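PDB 3MCH: molybdopterin biosynthesis enzyme, MoaB from Thermus thermophilus, which takes part in molybdenum cofactor biosynthesis and, as a MogA/MoaB family member, probably binds molybdopterin. Local coordinates for residues B[25-30]-B[35-40]; B[49-54]-B[85-90]; B[55-58]-B[62-65]. All blocks are in the same frame, centred on the assembly; numbering follows the deposited sequence.

Following the chain from the N terminus, interaction 1 comes first. It closes the short loop between helix 21-30 and strand 35-43. That strand leads into helix 47-60, which serves both other contacts. In interaction 3 the loop before strand 65-69 turns back on the C-terminal part of this helix. Interaction 2 joins residues 49-54 to the later loop 85-90, so interaction 3 is nested inside its larger loop. The two touch where Leu87 CD2 meets Arg55 NH2 at 3.5 Å. Interactions 1 and 3 touch too, where Ala38 and Ala39 pack on Leu63, and Ala39 and Tyr40 on the indole of Trp57. Interactions 1 and 2 do not touch; their centres are about 20 Å apart.

Interaction 1. Residues B[25-30]-B[35-40]; sequences AIREVL and FEVAAY
The guanidinium of Arg27 is the polar group of helix 25-30 that meets strand 35-40, and it does so against the side chain of Val37. No hydrogen bond crosses between the two segments. Arg27 NH2 stands 3.4 Å from Val37 CG1, and this methyl sits over one face of the flat group, displaced toward its rim. Val37 CB lies 3.5 Å from Arg27 NH1. The Arg27 chain is extended from CG to NE, which carries the charged end out from the helix to the strand. Val37 CG1 is anti to the backbone N (chi1 178°), and this turns it under the guanidinium. The other methyl, Val37 CG2, lies 4.1 Å from Arg27 CG and makes a looser contact with Leu30 CD1 at 4.4 Å. Val37 is thus placed between the two helix side chains.

The second part of the contact is apolar. Leu30 CD2 rests over a face of the Phe35 ring in a CH-pi contact, 3.9 Å from the ring centroid and 18° off its normal. The two side chains cross at about a right angle. Leu30 CD2 to Phe35 CD2 is 3.7 Å, and the Leu30 O atom is equally far from Phe35 CD2.

The pairs join the helix and second strand of a beta-alpha-beta unit made of strand 2-9, helix 21-30 and strand 35-43. The axes of segments 25-30 and 35-40 run roughly antiparallel, at 151°, with a closest approach of 9.4 Å. Backbone hydrogen bonds tie strand 35-43 to strand 2-9 at the edge of the sheet within this chain. Ile26 and Val29 turn to helix 132-142, while Phe35 also packs on Leu146, Pro147 and Leu150 of helix 146-154.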
ATOM      1  N   ALA B  25      -7.284 -26.011   0.017  1.00 22.97           N
ATOM      2  CA  ALA B  25      -5.949 -25.524   0.357  1.00 21.81           C
ATOM      3  C   ALA B  25      -6.042 -24.556   1.532  1.00 21.06           C
ATOM      4  O   ALA B  25      -5.199 -24.568   2.431  1.00 21.18           O
ATOM      5  CB  ALA B  25      -5.320 -24.829  -0.843  1.00 22.89           C
ATOM      6  N   ILE B  26      -7.070 -23.714   1.514  1.00 20.02           N
ATOM      7  CA  ILE B  26      -7.278 -22.745   2.578  1.00 18.16           C
ATOM      8  C   ILE B  26      -7.534 -23.449   3.911  1.00 19.88           C
ATOM      9  O   ILE B  26      -6.932 -23.108   4.926  1.00 18.88           O
ATOM     10  CB  ILE B  26      -8.444 -21.794   2.233  1.00 18.85           C
ATOM     11  CG1 ILE B  26      -8.038 -20.929   1.030  1.00 17.18           C
ATOM     12  CG2 ILE B  26      -8.801 -20.939   3.447  1.00 15.26           C
ATOM     13  CD1 ILE B  26      -6.723 -20.125   1.150  1.00 25.29           C
ATOM     14  N   ARG B  27      -8.416 -24.443   3.912  1.00 20.29           N
ATOM     15  CA  ARG B  27      -8.693 -25.177   5.143  1.00 20.45           C
ATOM     16  C   ARG B  27      -7.414 -25.770   5.749  1.00 22.30           C
ATOM     17  O   ARG B  27      -7.235 -25.773   6.971  1.00 22.59           O
ATOM     18  CB  ARG B  27      -9.684 -26.310   4.876  1.00 21.13           C
ATOM     19  CG  ARG B  27     -11.145 -25.899   4.839  1.00 21.20           C
ATOM     20  CD  ARG B  27     -12.011 -27.132   4.613  1.00 22.95           C
ATOM     21  NE  ARG B  27     -13.444 -26.844   4.605  1.00 21.07           N
ATOM     22  CZ  ARG B  27     -14.222 -26.825   5.685  1.00 21.15           C
ATOM     23  NH1 ARG B  27     -13.717 -27.074   6.886  1.00 21.55           N
ATOM     24  NH2 ARG B  27     -15.518 -26.573   5.555  1.00 20.32           N
ATOM     25  N   GLU B  28      -6.533 -26.278   4.893  1.00 23.95           N
ATOM     26  CA  GLU B  28      -5.284 -26.883   5.350  1.00 25.52           C
ATOM     27  C   GLU B  28      -4.392 -25.890   6.087  1.00 24.47           C
ATOM     28  O   GLU B  28      -3.793 -26.220   7.110  1.00 24.27           O
ATOM     29  CB  GLU B  28      -4.519 -27.468   4.162  1.00 27.32           C
ATOM     30  CG  GLU B  28      -5.343 -28.422   3.313  1.00 31.88           C
ATOM     31  CD  GLU B  28      -4.542 -29.053   2.188  1.00 33.09           C
ATOM     32  OE1 GLU B  28      -3.838 -28.316   1.462  1.00 32.86           O
ATOM     33  OE2 GLU B  28      -4.628 -30.289   2.025  1.00 34.55           O
ATOM     34  N   VAL B  29      -4.295 -24.676   5.562  1.00 21.88           N
ATOM     35  CA  VAL B  29      -3.467 -23.660   6.196  1.00 22.39           C
ATOM     36  C   VAL B  29      -3.979 -23.339   7.596  1.00 21.16           C
ATOM     37  O   VAL B  29      -3.195 -23.172   8.532  1.00 22.58           O
ATOM     38  CB  VAL B  29      -3.451 -22.353   5.370  1.00 22.52           C
ATOM     39  CG1 VAL B  29      -2.654 -21.280   6.110  1.00 21.58           C
ATOM     40  CG2 VAL B  29      -2.844 -22.612   4.000  1.00 24.87           C
ATOM     41  N   LEU B  30      -5.297 -23.266   7.730  1.00 21.26           N
ATOM     42  CA  LEU B  30      -5.935 -22.934   9.000  1.00 21.85           C
ATOM     43  C   LEU B  30      -5.915 -24.064  10.023  1.00 23.43           C
ATOM     44  O   LEU B  30      -5.924 -23.814  11.232  1.00 22.40           O
ATOM     45  CB  LEU B  30      -7.380 -22.505   8.745  1.00 20.92           C
ATOM     46  CG  LEU B  30      -7.563 -21.318   7.798  1.00 19.98           C
ATOM     47  CD1 LEU B  30      -9.048 -21.121   7.510  1.00 21.89           C
ATOM     48  CD2 LEU B  30      -6.959 -20.067   8.428  1.00 19.64           C
ATOM     49  N   PHE B  35      -9.043 -21.468  14.512  1.00 16.53           N
ATOM     50  CA  PHE B  35     -10.005 -21.244  13.446  1.00 15.39           C
ATOM     51  C   PHE B  35     -10.981 -22.397  13.288  1.00 16.89           C
ATOM     52  O   PHE B  35     -10.618 -23.563  13.444  1.00 18.40           O
ATOM     53  CB  PHE B  35      -9.275 -21.069  12.110  1.00 14.91           C
ATOM     54  CG  PHE B  35      -8.219 -20.008  12.129  1.00 12.71           C
ATOM     55  CD1 PHE B  35      -8.566 -18.660  12.175  1.00 14.68           C
ATOM     56  CD2 PHE B  35      -6.869 -20.355  12.121  1.00 15.24           C
ATOM     57  CE1 PHE B  35      -7.584 -17.669  12.212  1.00 16.97           C
ATOM     58  CE2 PHE B  35      -5.878 -19.370  12.158  1.00 15.24           C
ATOM     59  CZ  PHE B  35      -6.236 -18.026  12.205  1.00 16.27           C
ATOM     60  N   GLU B  36     -12.223 -22.058  12.975  1.00 16.64           N
ATOM     61  CA  GLU B  36     -13.242 -23.060  12.714  1.00 17.19           C
ATOM     62  C   GLU B  36     -14.022 -22.549  11.510  1.00 15.29           C
ATOM     63  O   GLU B  36     -14.588 -21.450  11.535  1.00 16.42           O
ATOM     64  CB  GLU B  36     -14.144 -23.279  13.938  1.00 18.61           C
ATOM     65  CG  GLU B  36     -14.774 -22.042  14.538  1.00 20.11           C
ATOM     66  CD  GLU B  36     -15.467 -22.337  15.860  1.00 22.50           C
ATOM     67  OE1 GLU B  36     -15.389 -23.494  16.334  1.00 22.41           O
ATOM     68  OE2 GLU B  36     -16.088 -21.411  16.428  1.00 22.30           O
ATOM     69  N   VAL B  37     -14.003 -23.333  10.436  1.00 13.73           N
ATOM     70  CA  VAL B  37     -14.690 -22.959   9.208  1.00 14.20           C
ATOM     71  C   VAL B  37     -16.175 -23.194   9.400  1.00 14.73           C
ATOM     72  O   VAL B  37     -16.638 -24.341   9.441  1.00 14.61           O
ATOM     73  CB  VAL B  37     -14.165 -23.780   8.010  1.00 15.45           C
ATOM     74  CG1 VAL B  37     -14.920 -23.403   6.740  1.00 16.90           C
ATOM     75  CG2 VAL B  37     -12.669 -23.516   7.829  1.00 17.90           C
ATOM     76  N   ALA B  38     -16.909 -22.093   9.521  1.00 14.31           N
ATOM     77  CA  ALA B  38     -18.343 -22.127   9.762  1.00 14.49           C
ATOM     78  C   ALA B  38     -19.185 -21.888   8.519  1.00 14.60           C
ATOM     79  O   ALA B  38     -20.411 -21.964   8.573  1.00 15.64           O
ATOM     80  CB  ALA B  38     -18.700 -21.104  10.825  1.00 15.75           C
ATOM     81  N   ALA B  39     -18.535 -21.591   7.401  1.00 13.91           N
ATOM     82  CA  ALA B  39     -19.272 -21.352   6.169  1.00 14.20           C
ATOM     83  C   ALA B  39     -18.398 -21.491   4.944  1.00 14.11           C
ATOM     84  O   ALA B  39     -17.203 -21.205   4.985  1.00 13.69           O
ATOM     85  CB  ALA B  39     -19.895 -19.958   6.199  1.00 15.04           C
ATOM     86  N   TYR B  40     -19.013 -21.943   3.855  1.00 14.25           N
ATOM     87  CA  TYR B  40     -18.341 -22.099   2.577  1.00 15.95           C
ATOM     88  C   TYR B  40     -19.373 -21.964   1.465  1.00 17.27           C
ATOM     89  O   TYR B  40     -20.385 -22.673   1.451  1.00 19.20           O
ATOM     90  CB  TYR B  40     -17.653 -23.464   2.470  1.00 16.51           C
ATOM     91  CG  TYR B  40     -17.313 -23.840   1.040  1.00 18.79           C
ATOM     92  CD1 TYR B  40     -16.476 -23.035   0.266  1.00 16.50           C
ATOM     93  CD2 TYR B  40     -17.864 -24.979   0.448  1.00 19.61           C
ATOM     94  CE1 TYR B  40     -16.198 -23.353  -1.068  1.00 18.46           C
ATOM     95  CE2 TYR B  40     -17.591 -25.304  -0.880  1.00 20.61           C
ATOM     96  CZ  TYR B  40     -16.761 -24.486  -1.630  1.00 20.28           C
ATOM     97  OH  TYR B  40     -16.506 -24.794  -2.948  1.00 23.54           O
TER

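Interaction 2. Residues B[49-54]-B[85-90]; sequences MIKKVL and RELLDR
The carboxylate of Glu86 is the flat group that carries the polar part of this contact, and Lys51 meets it on the anti side of OE1. Lys51 NZ to Glu86 OE1 is 2.8 Å, a salt bridge with a hydrogen bond in it. The ammonium lies 20° out of the carboxylate plane, so the bond is tilted and comes neither over a face nor flat in the plane. The side chains cross at about a right angle. Lys51 NZ also comes within 3.5 Å of Glu86 CB.

The lysine reaches this point by a bend. Its chain runs straight through chi2 and then turns at chi3 (69°), which swings CE back over Leu87. Lys51 CE is 3.6 Å from Leu87 CD2. Deeper down, Leu87 CD1 fits against the helix backbone at Lys51 CA, 3.5 Å away, and against Leu54 CB, 3.6 Å away.

Helix 47-60 packs with Val53 and Leu54 on Leu7 of the sheet, while Lys51 and Leu54 also touch helix 80-85. A type I beta turn runs from Arg85 to Leu88 in the partner segment. The chain then joins the sheet at a classic beta bulge: Asp89 and Arg90 lie together opposite the single residue Val119.

A methionine in place of Lys51 would probably leave the Glu86 carboxylate without its charged mate here and freer to turn. Leu87 is buried, whereas Glu86 is exposed. The backbone behind Leu87 has its own anchor, since Leu87 O accepts a hydrogen bond from Arg120 NH1. Farther along, Arg90 makes a weak hydrogen bond to Leu74 O of the second subunit.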
ATOM      1  N   MET B  49     -23.563 -10.010  -6.402  1.00 26.71           N
ATOM      2  CA  MET B  49     -23.696 -11.267  -5.685  1.00 26.26           C
ATOM      3  C   MET B  49     -22.590 -11.473  -4.663  1.00 25.26           C
ATOM      4  O   MET B  49     -22.826 -12.025  -3.592  1.00 25.63           O
ATOM      5  CB  MET B  49     -23.723 -12.420  -6.677  1.00 27.96           C
ATOM      6  CG  MET B  49     -24.895 -12.329  -7.634  1.00 29.79           C
ATOM      7  SD  MET B  49     -24.961 -13.727  -8.737  1.00 31.27           S
ATOM      8  CE  MET B  49     -25.750 -14.937  -7.670  1.00 29.78           C
ATOM      9  N   ILE B  50     -21.382 -11.036  -4.997  1.00 23.90           N
ATOM     10  CA  ILE B  50     -20.267 -11.165  -4.067  1.00 22.42           C
ATOM     11  C   ILE B  50     -20.617 -10.347  -2.830  1.00 23.01           C
ATOM     12  O   ILE B  50     -20.490 -10.819  -1.699  1.00 22.30           O
ATOM     13  CB  ILE B  50     -18.952 -10.625  -4.679  1.00 22.25           C
ATOM     14  CG1 ILE B  50     -18.505 -11.524  -5.834  1.00 21.21           C
ATOM     15  CG2 ILE B  50     -17.862 -10.556  -3.609  1.00 21.25           C
ATOM     16  CD1 ILE B  50     -17.439 -10.920  -6.745  1.00 25.29           C
ATOM     17  N   LYS B  51     -21.077  -9.121  -3.060  1.00 21.68           N
ATOM     18  CA  LYS B  51     -21.443  -8.225  -1.975  1.00 25.00           C
ATOM     19  C   LYS B  51     -22.585  -8.753  -1.105  1.00 25.10           C
ATOM     20  O   LYS B  51     -22.569  -8.571   0.109  1.00 26.60           O
ATOM     21  CB  LYS B  51     -21.790  -6.844  -2.545  1.00 24.30           C
ATOM     22  CG  LYS B  51     -20.639  -6.231  -3.340  1.00 27.58           C
ATOM     23  CD  LYS B  51     -20.959  -4.848  -3.901  1.00 29.64           C
ATOM     24  CE  LYS B  51     -21.063  -3.805  -2.803  1.00 32.66           C
ATOM     25  NZ  LYS B  51     -21.183  -2.423  -3.365  1.00 33.20           N
ATOM     26  N   LYS B  52     -23.569  -9.412  -1.712  1.00 26.55           N
ATOM     27  CA  LYS B  52     -24.686  -9.944  -0.935  1.00 26.87           C
ATOM     28  C   LYS B  52     -24.201 -10.964   0.092  1.00 26.17           C
ATOM     29  O   LYS B  52     -24.620 -10.937   1.250  1.00 26.82           O
ATOM     30  CB  LYS B  52     -25.728 -10.603  -1.842  1.00 28.64           C
ATOM     31  CG  LYS B  52     -26.916 -11.150  -1.060  1.00 31.92           C
ATOM     32  CD  LYS B  52     -27.924 -11.868  -1.942  1.00 35.54           C
ATOM     33  CE  LYS B  52     -29.058 -12.440  -1.100  1.00 37.66           C
ATOM     34  NZ  LYS B  52     -30.082 -13.137  -1.932  1.00 40.51           N
ATOM     35  N   VAL B  53     -23.318 -11.859  -0.338  1.00 25.27           N
ATOM     36  CA  VAL B  53     -22.774 -12.880   0.549  1.00 24.07           C
ATOM     37  C   VAL B  53     -21.897 -12.250   1.628  1.00 22.41           C
ATOM     38  O   VAL B  53     -22.030 -12.572   2.805  1.00 22.82           O
ATOM     39  CB  VAL B  53     -21.935 -13.922  -0.231  1.00 23.88           C
ATOM     40  CG1 VAL B  53     -21.306 -14.918   0.737  1.00 25.09           C
ATOM     41  CG2 VAL B  53     -22.816 -14.656  -1.235  1.00 25.70           C
ATOM     42  N   LEU B  54     -20.998 -11.356   1.229  1.00 22.27           N
ATOM     43  CA  LEU B  54     -20.126 -10.700   2.199  1.00 20.37           C
ATOM     44  C   LEU B  54     -20.955  -9.925   3.213  1.00 21.71           C
ATOM     45  O   LEU B  54     -20.634  -9.893   4.401  1.00 22.00           O
ATOM     46  CB  LEU B  54     -19.153  -9.747   1.491  1.00 19.16           C
ATOM     47  CG  LEU B  54     -18.083 -10.362   0.586  1.00 19.27           C
ATOM     48  CD1 LEU B  54     -17.230  -9.243  -0.013  1.00 17.38           C
ATOM     49  CD2 LEU B  54     -17.219 -11.331   1.388  1.00 18.58           C
ATOM     50  N   ARG B  85     -13.988  -3.662  -1.440  1.00 19.90           N
ATOM     51  CA  ARG B  85     -13.690  -2.325  -0.937  1.00 21.53           C
ATOM     52  C   ARG B  85     -14.949  -1.529  -0.638  1.00 22.57           C
ATOM     53  O   ARG B  85     -15.021  -0.808   0.355  1.00 23.70           O
ATOM     54  CB  ARG B  85     -12.849  -1.537  -1.943  1.00 22.99           C
ATOM     55  CG  ARG B  85     -11.451  -2.067  -2.180  1.00 25.88           C
ATOM     56  CD  ARG B  85     -10.611  -1.010  -2.892  1.00 27.65           C
ATOM     57  NE  ARG B  85     -10.313   0.115  -2.011  1.00 30.46           N
ATOM     58  CZ  ARG B  85      -9.925   1.316  -2.428  1.00 32.88           C
ATOM     59  NH1 ARG B  85      -9.791   1.561  -3.727  1.00 33.74           N
ATOM     60  NH2 ARG B  85      -9.654   2.269  -1.545  1.00 33.02           N
ATOM     61  N   GLU B  86     -15.942  -1.668  -1.507  1.00 24.38           N
ATOM     62  CA  GLU B  86     -17.198  -0.951  -1.352  1.00 27.30           C
ATOM     63  C   GLU B  86     -17.977  -1.326  -0.095  1.00 27.81           C
ATOM     64  O   GLU B  86     -18.869  -0.589   0.325  1.00 30.09           O
ATOM     65  CB  GLU B  86     -18.062  -1.167  -2.597  1.00 28.15           C
ATOM     66  CG  GLU B  86     -17.511  -0.472  -3.837  1.00 32.62           C
ATOM     67  CD  GLU B  86     -18.049  -1.053  -5.132  1.00 34.68           C
ATOM     68  OE1 GLU B  86     -19.244  -1.405  -5.178  1.00 36.90           O
ATOM     69  OE2 GLU B  86     -17.276  -1.144  -6.109  1.00 37.50           O
ATOM     70  N   LEU B  87     -17.633  -2.461   0.509  1.00 26.12           N
ATOM     71  CA  LEU B  87     -18.317  -2.932   1.713  1.00 25.82           C
ATOM     72  C   LEU B  87     -17.516  -2.728   3.000  1.00 24.67           C
ATOM     73  O   LEU B  87     -18.033  -2.939   4.095  1.00 24.55           O
ATOM     74  CB  LEU B  87     -18.649  -4.422   1.576  1.00 26.60           C
ATOM     75  CG  LEU B  87     -19.637  -4.861   0.492  1.00 29.45           C
ATOM     76  CD1 LEU B  87     -19.694  -6.380   0.439  1.00 28.76           C
ATOM     77  CD2 LEU B  87     -21.015  -4.278   0.779  1.00 29.49           C
ATOM     78  N   LEU B  88     -16.260  -2.317   2.870  1.00 23.22           N
ATOM     79  CA  LEU B  88     -15.395  -2.119   4.031  1.00 21.62           C
ATOM     80  C   LEU B  88     -15.556  -0.780   4.731  1.00 22.25           C
ATOM     81  O   LEU B  88     -15.771   0.241   4.082  1.00 22.91           O
ATOM     82  CB  LEU B  88     -13.933  -2.264   3.616  1.00 20.46           C
ATOM     83  CG  LEU B  88     -13.559  -3.567   2.916  1.00 19.55           C
ATOM     84  CD1 LEU B  88     -12.090  -3.515   2.508  1.00 17.37           C
ATOM     85  CD2 LEU B  88     -13.837  -4.743   3.836  1.00 18.02           C
ATOM     86  N   ASP B  89     -15.442  -0.790   6.058  1.00 20.62           N
ATOM     87  CA  ASP B  89     -15.535   0.442   6.834  1.00 22.64           C
ATOM     88  C   ASP B  89     -14.146   1.068   6.841  1.00 22.45           C
ATOM     89  O   ASP B  89     -13.998   2.289   6.912  1.00 22.46           O
ATOM     90  CB  ASP B  89     -15.971   0.165   8.276  1.00 24.90           C
ATOM     91  CG  ASP B  89     -17.366  -0.416   8.369  1.00 26.90           C
ATOM     92  OD1 ASP B  89     -18.225  -0.063   7.531  1.00 28.50           O
ATOM     93  OD2 ASP B  89     -17.610  -1.211   9.299  1.00 27.69           O
ATOM     94  N   ARG B  90     -13.130   0.211   6.773  1.00 21.09           N
ATOM     95  CA  ARG B  90     -11.737   0.650   6.752  1.00 21.34           C
ATOM     96  C   ARG B  90     -10.868  -0.481   6.219  1.00 20.11           C
ATOM     97  O   ARG B  90     -11.244  -1.649   6.294  1.00 18.34           O
ATOM     98  CB  ARG B  90     -11.274   1.062   8.155  1.00 22.40           C
ATOM     99  CG  ARG B  90     -11.339  -0.029   9.212  1.00 24.57           C
ATOM    100  CD  ARG B  90     -10.950   0.525  10.580  1.00 27.79           C
ATOM    101  NE  ARG B  90     -11.020  -0.479  11.644  1.00 31.00           N
ATOM    102  CZ  ARG B  90     -12.147  -1.005  12.115  1.00 33.81           C
ATOM    103  NH1 ARG B  90     -13.322  -0.628  11.618  1.00 31.43           N
ATOM    104  NH2 ARG B  90     -12.103  -1.909  13.090  1.00 32.51           N
TER

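Interaction 3. Residues B[55-58]-B[62-65]; sequences RLWA and GLDL
Leu63 N donates a hydrogen bond to Trp57 O, 3.0 Å long. It is nearly straight, with 166° at the hydrogen, and the donor lies close to the direction of the carbonyl bond. Gly62 N lies equally near Trp57 O.

The tight side is built by Trp57 and Leu63, both buried. Leu63 CD1 is 3.7 Å from Trp57 CB and 3.8 Å from CD2 of the Trp57 indole. The methyl comes at the ring obliquely. Leu63 CG is anti to its own carbonyl carbon (chi1 -62°), which points the branch back at the helix although the bond from CA to CB runs past it. The indole keeps its polar end away from this contact: Trp57 NE1 bonds to Glu41 OE2. The ring also packs on Leu7 of strand 2-9.

The loose side lies at Gly62, which is exposed to solvent. Here Gly62 CA makes a CA-H...O contact with Ala58 O, 3.5 Å. Gly62 is the first residue to leave helical geometry, and its phi is positive (69°), which favours glycine.

Helix 47-60 gives way at Gly62, after a wider pi-type turn at 56-58, and the chain goes on into strand 65-69. Asp64 is held beyond the turn by Lys156 and by the backbone of Arg3. The chemistry divides accordingly: Trp57 O is satisfied by Leu63 N, and Ala58 O is met by the weaker CA-H of Gly62. One directional backbone bond and an apolar methyl-on-indole contact thus both join the returning chain to Trp57.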
ATOM      1  N   ARG B  55     -22.029  -9.305   2.736  1.00 23.14           N
ATOM      2  CA  ARG B  55     -22.913  -8.524   3.590  1.00 26.37           C
ATOM      3  C   ARG B  55     -23.604  -9.449   4.590  1.00 25.72           C
ATOM      4  O   ARG B  55     -23.668  -9.159   5.784  1.00 26.34           O
ATOM      5  CB  ARG B  55     -23.965  -7.814   2.732  1.00 27.26           C
ATOM      6  CG  ARG B  55     -24.688  -6.676   3.429  1.00 34.49           C
ATOM      7  CD  ARG B  55     -25.883  -6.212   2.606  1.00 36.65           C
ATOM      8  NE  ARG B  55     -25.522  -5.899   1.223  1.00 42.62           N
ATOM      9  CZ  ARG B  55     -24.810  -4.841   0.848  1.00 45.01           C
ATOM     10  NH1 ARG B  55     -24.534  -4.649  -0.435  1.00 46.60           N
ATOM     11  NH2 ARG B  55     -24.383  -3.966   1.751  1.00 47.58           N
ATOM     12  N   LEU B  56     -24.121 -10.561   4.080  1.00 27.04           N
ATOM     13  CA  LEU B  56     -24.810 -11.559   4.892  1.00 26.76           C
ATOM     14  C   LEU B  56     -23.894 -12.130   5.970  1.00 25.51           C
ATOM     15  O   LEU B  56     -24.231 -12.139   7.156  1.00 24.68           O
ATOM     16  CB  LEU B  56     -25.292 -12.706   4.001  1.00 28.84           C
ATOM     17  CG  LEU B  56     -26.790 -12.976   3.837  1.00 32.50           C
ATOM     18  CD1 LEU B  56     -27.481 -11.761   3.247  1.00 31.33           C
ATOM     19  CD2 LEU B  56     -26.979 -14.190   2.939  1.00 32.86           C
ATOM     20  N   TRP B  57     -22.731 -12.610   5.542  1.00 24.40           N
ATOM     21  CA  TRP B  57     -21.761 -13.215   6.445  1.00 22.34           C
ATOM     22  C   TRP B  57     -21.260 -12.294   7.550  1.00 21.73           C
ATOM     23  O   TRP B  57     -21.067 -12.725   8.685  1.00 20.83           O
ATOM     24  CB  TRP B  57     -20.576 -13.749   5.639  1.00 21.00           C
ATOM     25  CG  TRP B  57     -20.896 -14.994   4.866  1.00 21.46           C
ATOM     26  CD1 TRP B  57     -22.130 -15.566   4.697  1.00 21.62           C
ATOM     27  CD2 TRP B  57     -19.968 -15.837   4.178  1.00 20.45           C
ATOM     28  NE1 TRP B  57     -22.022 -16.713   3.951  1.00 20.32           N
ATOM     29  CE2 TRP B  57     -20.706 -16.905   3.620  1.00 19.87           C
ATOM     30  CE3 TRP B  57     -18.581 -15.796   3.978  1.00 18.24           C
ATOM     31  CZ2 TRP B  57     -20.103 -17.925   2.878  1.00 18.96           C
ATOM     32  CZ3 TRP B  57     -17.983 -16.809   3.241  1.00 18.00           C
ATOM     33  CH2 TRP B  57     -18.743 -17.861   2.700  1.00 18.05           C
ATOM     34  N   ALA B  58     -21.051 -11.027   7.223  1.00 20.99           N
ATOM     35  CA  ALA B  58     -20.566 -10.081   8.212  1.00 22.38           C
ATOM     36  C   ALA B  58     -21.695  -9.532   9.069  1.00 23.78           C
ATOM     37  O   ALA B  58     -21.672  -9.651  10.291  1.00 23.36           O
ATOM     38  CB  ALA B  58     -19.836  -8.932   7.521  1.00 21.43           C
ATOM     39  N   GLY B  62     -22.405 -12.864  11.379  1.00 22.83           N
ATOM     40  CA  GLY B  62     -21.419 -12.422  12.348  1.00 21.69           C
ATOM     41  C   GLY B  62     -20.095 -13.162  12.320  1.00 18.38           C
ATOM     42  O   GLY B  62     -19.456 -13.330  13.359  1.00 18.57           O
ATOM     43  N   LEU B  63     -19.671 -13.604  11.141  1.00 17.31           N
ATOM     44  CA  LEU B  63     -18.402 -14.315  11.051  1.00 14.59           C
ATOM     45  C   LEU B  63     -17.264 -13.386  11.460  1.00 15.40           C
ATOM     46  O   LEU B  63     -17.353 -12.168  11.305  1.00 15.76           O
ATOM     47  CB  LEU B  63     -18.172 -14.842   9.633  1.00 14.57           C
ATOM     48  CG  LEU B  63     -19.202 -15.859   9.128  1.00 15.29           C
ATOM     49  CD1 LEU B  63     -18.816 -16.296   7.730  1.00 17.68           C
ATOM     50  CD2 LEU B  63     -19.269 -17.061  10.060  1.00 16.92           C
ATOM     51  N   ASP B  64     -16.197 -13.972  11.983  1.00 13.79           N
ATOM     52  CA  ASP B  64     -15.042 -13.208  12.437  1.00 13.57           C
ATOM     53  C   ASP B  64     -14.070 -12.942  11.300  1.00 13.84           C
ATOM     54  O   ASP B  64     -13.481 -11.865  11.209  1.00 13.44           O
ATOM     55  CB  ASP B  64     -14.325 -13.972  13.549  1.00 15.04           C
ATOM     56  CG  ASP B  64     -15.242 -14.284  14.717  1.00 17.41           C
ATOM     57  OD1 ASP B  64     -15.963 -13.361  15.158  1.00 18.91           O
ATOM     58  OD2 ASP B  64     -15.238 -15.441  15.195  1.00 17.85           O
ATOM     59  N   LEU B  65     -13.915 -13.934  10.433  1.00 12.14           N
ATOM     60  CA  LEU B  65     -13.004 -13.826   9.302  1.00 11.66           C
ATOM     61  C   LEU B  65     -13.650 -14.314   8.021  1.00 11.67           C
ATOM     62  O   LEU B  65     -14.298 -15.360   8.002  1.00 12.57           O
ATOM     63  CB  LEU B  65     -11.744 -14.666   9.558  1.00 11.41           C
ATOM     64  CG  LEU B  65     -10.726 -14.745   8.416  1.00 11.73           C
ATOM     65  CD1 LEU B  65     -10.014 -13.404   8.260  1.00 11.16           C
ATOM     66  CD2 LEU B  65      -9.708 -15.848   8.701  1.00 10.30           C
TER